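Local structure of glucose-1-phosphate uridylyltransferase (Sphingomonas elodea, 2UX8) at residues 152-157 with 253-258; 162-167 with 216-221. The protein probably catalyses the formation of UDP-glucose and diphosphate from UTP and alpha-D-glucose 1-phosphate. All coordinates share one frame; numbering follows the deposited sequence.

Interaction 1 of 2, residues 152-157 with 253-258; sequences KQMVDA and HGVTFQ
M154 and Q153 carry the packing of helix 150-161 against strand 252-256, a helix-on-sheet contact that meets V255 within the strand and F257 and Q258 just beyond it. M154 and V255 are buried, and the contact between them is apolar. M154 CG lies 4.0 Å from V255 CB and almost as near to both V255 methyl groups, which places the methionine methylene over the branch point of the valine. The CA atoms of M154 and V255 are 6.6 Å apart, so the helix comes close to the strand here. The M154 chain runs straight to its sulfur and bends only at the last torsion (chi3 79°). V255 directs its CB toward the helix, whereas T256 turns away and its OG1 is hydrogen-bonded to V190 O. This alternation is that of a beta strand with one face covered by a helix, as in the mixed sheet of GT-A nucleotidyltransferases; L165 of the neighbouring strand 164-170 lies on the same covered face, touching M154, A157 and V255. Beyond the strand the contact becomes more polar and more open. Q153 reaches out with an extended chain, its CD 3.6 Å from F257 CD1 and equally close to CG of the poorly ordered Q258. The side chains of Q153 and F257 cross at about a right angle, yet the amide and ring planes are inclined by only 31°. The F257 ring comes near because its CG stands opposite the backbone N (chi1 179°), which brings the ring end back to the helix, where it also touches C150. Shortening Q153 to an alanine is likely to open a gap beside the F257 ring and strip the Q258 backbone of its amide neighbour.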
# COMPACT_ATOMS: atom_id res chain seq x y z
N LYS C 152 -25.89 -20.91 -1.79
CA LYS C 152 -27.31 -20.86 -1.47
C LYS C 152 -27.91 -22.26 -1.60
O LYS C 152 -28.65 -22.70 -0.73
CB LYS C 152 -28.05 -19.89 -2.38
CG LYS C 152 -29.55 -19.81 -2.08
CD LYS C 152 -29.78 -19.37 -0.64
CE LYS C 152 -31.17 -19.73 -0.13
NZ LYS C 152 -32.25 -19.11 -0.94
N GLN C 153 -27.58 -22.97 -2.68
CA GLN C 153 -28.08 -24.32 -2.86
C GLN C 153 -27.65 -25.17 -1.68
O GLN C 153 -28.42 -25.98 -1.16
CB GLN C 153 -27.55 -24.94 -4.15
CG GLN C 153 -27.92 -24.15 -5.39
CD GLN C 153 -27.53 -24.83 -6.68
OE1 GLN C 153 -27.53 -24.22 -7.74
NE2 GLN C 153 -27.18 -26.11 -6.60
N MET C 154 -26.41 -24.96 -1.24
CA MET C 154 -25.87 -25.72 -0.12
C MET C 154 -26.53 -25.40 1.20
O MET C 154 -26.79 -26.31 2.00
CB MET C 154 -24.36 -25.47 -0.01
CG MET C 154 -23.56 -26.36 -0.92
SD MET C 154 -21.80 -26.09 -0.77
CE MET C 154 -21.43 -26.98 0.71
N VAL C 155 -26.79 -24.13 1.44
CA VAL C 155 -27.43 -23.72 2.69
C VAL C 155 -28.86 -24.28 2.72
O VAL C 155 -29.39 -24.64 3.78
CB VAL C 155 -27.43 -22.17 2.85
CG1 VAL C 155 -28.34 -21.55 1.84
CG2 VAL C 155 -27.86 -21.79 4.23
N ASP C 156 -29.48 -24.36 1.55
CA ASP C 156 -30.83 -24.91 1.42
C ASP C 156 -30.85 -26.33 1.96
O ASP C 156 -31.78 -26.73 2.66
CB ASP C 156 -31.27 -24.90 -0.04
CG ASP C 156 -31.81 -23.55 -0.48
OD1 ASP C 156 -31.92 -23.31 -1.71
OD2 ASP C 156 -32.15 -22.73 0.40
N ALA C 157 -29.83 -27.10 1.60
CA ALA C 157 -29.72 -28.48 2.06
C ALA C 157 -29.29 -28.52 3.51
O ALA C 157 -29.58 -29.47 4.22
CB ALA C 157 -28.71 -29.24 1.22
N HIS C 253 -22.60 -34.61 4.30
CA HIS C 253 -23.05 -34.85 2.94
C HIS C 253 -22.33 -34.07 1.86
O HIS C 253 -21.79 -32.98 2.11
CB HIS C 253 -24.54 -34.54 2.84
CG HIS C 253 -25.37 -35.25 3.86
ND1 HIS C 253 -25.68 -36.58 3.77
CD2 HIS C 253 -25.92 -34.81 5.01
CE1 HIS C 253 -26.39 -36.94 4.82
NE2 HIS C 253 -26.55 -35.88 5.59
N GLY C 254 -22.34 -34.63 0.66
CA GLY C 254 -21.74 -33.98 -0.48
C GLY C 254 -22.91 -33.40 -1.25
O GLY C 254 -23.94 -34.05 -1.37
N VAL C 255 -22.75 -32.18 -1.75
CA VAL C 255 -23.80 -31.54 -2.51
C VAL C 255 -23.36 -31.34 -3.96
O VAL C 255 -22.26 -30.86 -4.22
CB VAL C 255 -24.15 -30.17 -1.91
CG1 VAL C 255 -25.32 -29.57 -2.66
CG2 VAL C 255 -24.47 -30.32 -0.43
N THR C 256 -24.21 -31.73 -4.90
CA THR C 256 -23.87 -31.54 -6.30
C THR C 256 -24.53 -30.24 -6.75
O THR C 256 -25.71 -30.00 -6.50
CB THR C 256 -24.32 -32.74 -7.17
OG1 THR C 256 -25.71 -33.00 -6.94
CG2 THR C 256 -23.52 -33.97 -6.81
N PHE C 257 -23.73 -29.40 -7.39
CA PHE C 257 -24.16 -28.09 -7.84
C PHE C 257 -25.01 -28.08 -9.11
O PHE C 257 -24.66 -28.70 -10.11
CB PHE C 257 -22.91 -27.22 -8.02
CG PHE C 257 -23.20 -25.83 -8.50
CD1 PHE C 257 -24.14 -25.04 -7.85
CD2 PHE C 257 -22.50 -25.31 -9.58
CE1 PHE C 257 -24.39 -23.73 -8.28
CE2 PHE C 257 -22.72 -24.01 -10.02
CZ PHE C 257 -23.67 -23.21 -9.37
N GLN C 258 -26.11 -27.34 -9.05
CA GLN C 258 -27.02 -27.20 -10.19
C GLN C 258 -26.48 -26.04 -11.01
O GLN C 258 -27.00 -24.92 -10.97
CB GLN C 258 -28.41 -26.85 -9.69
CG GLN C 258 -28.82 -27.67 -8.51
CD GLN C 258 -29.49 -28.96 -8.90
OE1 GLN C 258 -30.71 -29.09 -8.76
NE2 GLN C 258 -28.72 -29.91 -9.41

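Interaction 2 of 2, residues 162-167 with 216-221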
# COMPACT_ATOMS: atom_id res chain seq x y z
N GLY C 162 -28.50 -30.32 8.27
CA GLY C 162 -27.51 -29.82 9.22
C GLY C 162 -26.16 -30.47 9.07
O GLY C 162 -25.86 -31.02 8.02
N GLY C 163 -25.34 -30.41 10.12
CA GLY C 163 -24.02 -31.03 10.06
C GLY C 163 -23.04 -30.35 9.12
O GLY C 163 -23.02 -29.13 9.02
N ASN C 164 -22.22 -31.14 8.43
CA ASN C 164 -21.23 -30.61 7.52
C ASN C 164 -21.55 -30.95 6.07
O ASN C 164 -22.02 -32.04 5.76
CB ASN C 164 -19.85 -31.17 7.88
CG ASN C 164 -19.57 -31.12 9.37
OD1 ASN C 164 -19.85 -32.07 10.10
ND2 ASN C 164 -19.03 -30.00 9.84
N LEU C 165 -21.31 -29.99 5.18
CA LEU C 165 -21.57 -30.19 3.76
C LEU C 165 -20.42 -29.66 2.92
O LEU C 165 -19.70 -28.74 3.32
CB LEU C 165 -22.86 -29.47 3.33
CG LEU C 165 -24.21 -29.87 3.92
CD1 LEU C 165 -24.46 -29.08 5.18
CD2 LEU C 165 -25.32 -29.57 2.92
N ILE C 166 -20.25 -30.26 1.75
CA ILE C 166 -19.20 -29.86 0.82
C ILE C 166 -19.73 -30.05 -0.59
O ILE C 166 -20.59 -30.90 -0.82
CB ILE C 166 -17.93 -30.71 0.99
CG1 ILE C 166 -18.30 -32.19 0.95
CG2 ILE C 166 -17.22 -30.35 2.29
CD1 ILE C 166 -17.11 -33.12 0.96
N CYS C 167 -19.24 -29.26 -1.52
CA CYS C 167 -19.67 -29.39 -2.90
C CYS C 167 -18.93 -30.58 -3.51
O CYS C 167 -17.71 -30.71 -3.36
CB CYS C 167 -19.35 -28.12 -3.68
SG CYS C 167 -20.05 -28.13 -5.32
N TYR C 216 -17.60 -25.11 1.30
CA TYR C 216 -17.84 -25.87 2.53
C TYR C 216 -18.75 -25.16 3.53
O TYR C 216 -18.86 -23.93 3.56
CB TYR C 216 -16.53 -26.14 3.29
CG TYR C 216 -15.34 -26.66 2.51
CD1 TYR C 216 -14.74 -25.90 1.51
CD2 TYR C 216 -14.76 -27.89 2.83
CE1 TYR C 216 -13.59 -26.35 0.85
CE2 TYR C 216 -13.62 -28.34 2.18
CZ TYR C 216 -13.04 -27.57 1.20
OH TYR C 216 -11.90 -28.02 0.59
N ILE C 217 -19.39 -25.97 4.37
CA ILE C 217 -20.23 -25.50 5.46
C ILE C 217 -19.81 -26.44 6.57
O ILE C 217 -20.12 -27.63 6.53
CB ILE C 217 -21.71 -25.68 5.21
CG1 ILE C 217 -22.18 -24.66 4.18
CG2 ILE C 217 -22.47 -25.52 6.52
CD1 ILE C 217 -23.68 -24.61 3.99
N LEU C 218 -19.09 -25.92 7.56
CA LEU C 218 -18.59 -26.76 8.63
C LEU C 218 -19.06 -26.39 10.02
O LEU C 218 -19.42 -25.25 10.30
CB LEU C 218 -17.06 -26.72 8.61
CG LEU C 218 -16.54 -27.19 7.26
CD1 LEU C 218 -15.13 -26.71 7.11
CD2 LEU C 218 -16.65 -28.72 7.16
N GLN C 219 -19.05 -27.38 10.91
CA GLN C 219 -19.45 -27.17 12.29
C GLN C 219 -18.23 -26.77 13.10
O GLN C 219 -17.11 -27.19 12.80
CB GLN C 219 -20.08 -28.45 12.86
CG GLN C 219 -21.39 -28.81 12.18
CD GLN C 219 -22.42 -27.71 12.33
OE1 GLN C 219 -23.11 -27.36 11.38
NE2 GLN C 219 -22.54 -27.17 13.53
N PRO C 220 -18.44 -25.96 14.13
CA PRO C 220 -17.37 -25.47 15.00
C PRO C 220 -16.41 -26.53 15.54
O PRO C 220 -15.27 -26.21 15.88
CB PRO C 220 -18.13 -24.72 16.11
CG PRO C 220 -19.47 -25.39 16.12
CD PRO C 220 -19.76 -25.54 14.65
N GLU C 221 -16.85 -27.79 15.60
CA GLU C 221 -15.98 -28.84 16.11
C GLU C 221 -14.78 -29.01 15.19
O GLU C 221 -13.73 -29.48 15.61
CB GLU C 221 -16.73 -30.18 16.23
CG GLU C 221 -18.24 -30.14 15.99
CD GLU C 221 -19.01 -29.27 16.98
OE1 GLU C 221 -18.59 -29.16 18.15
OE2 GLU C 221 -20.07 -28.72 16.58
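The Y216 ring meets I166 obliquely, with I166 CG2 3.5 Å from Y216 CD2 and somewhat farther from CE2. I166 presents this methyl because its CG1 occupies the crowded position between backbone N and carbonyl carbon (chi1 51°), leaving CG2 beside the backbone N. At the other end of the pairing two side-chain amides, of N164 and Q219, cross with their planes 66° apart. N164 CG comes within 4.1 Å of Q219 N, and Q219 CD lies 3.7 Å from G163 O, so each amide borders the main chain of the opposite segment. Between these ends the flat peptide groups supply the bonding: L165 N donates to I217 O and I217 N to L165 O, each at 3.0 Å. L165 and I217 thus form a hydrogen-bonded pair whose side chains share one sheet face, with L165 CD1 4.3 Å from I217 CG2, while the non-hydrogen-bonded pair of I166 and Y216 projects from the other. V212 also touches I166, and Y216 touches the bound glucose 1-phosphate: the antiparallel strands belong to the central mixed sheet of the GT-A nucleotidyltransferase fold, and Y216 brings them to the sugar-phosphate pocket.

How the interactions relate
The two contacts share a sheet, and they meet directly: V255 N lies 2.7 Å from I166 O, a probable backbone hydrogen bond joining the parallel strands 252-256 and 164-170. Interaction 2 is the buried one, strand against strand, held by paired main-chain bonds and finished by apolar pairs on both faces. Interaction 1 is only partly buried; it is helix against strand, with no clear hydrogen bond, and passes from apolar packing to an exposed end at Q258. L165 links them, its CD2 3.5 Å from V255 CG2 under the helix. The sugar phosphate touches Y216 of interaction 2, whereas M154 of interaction 1 remains about 12 Å from it by side chain.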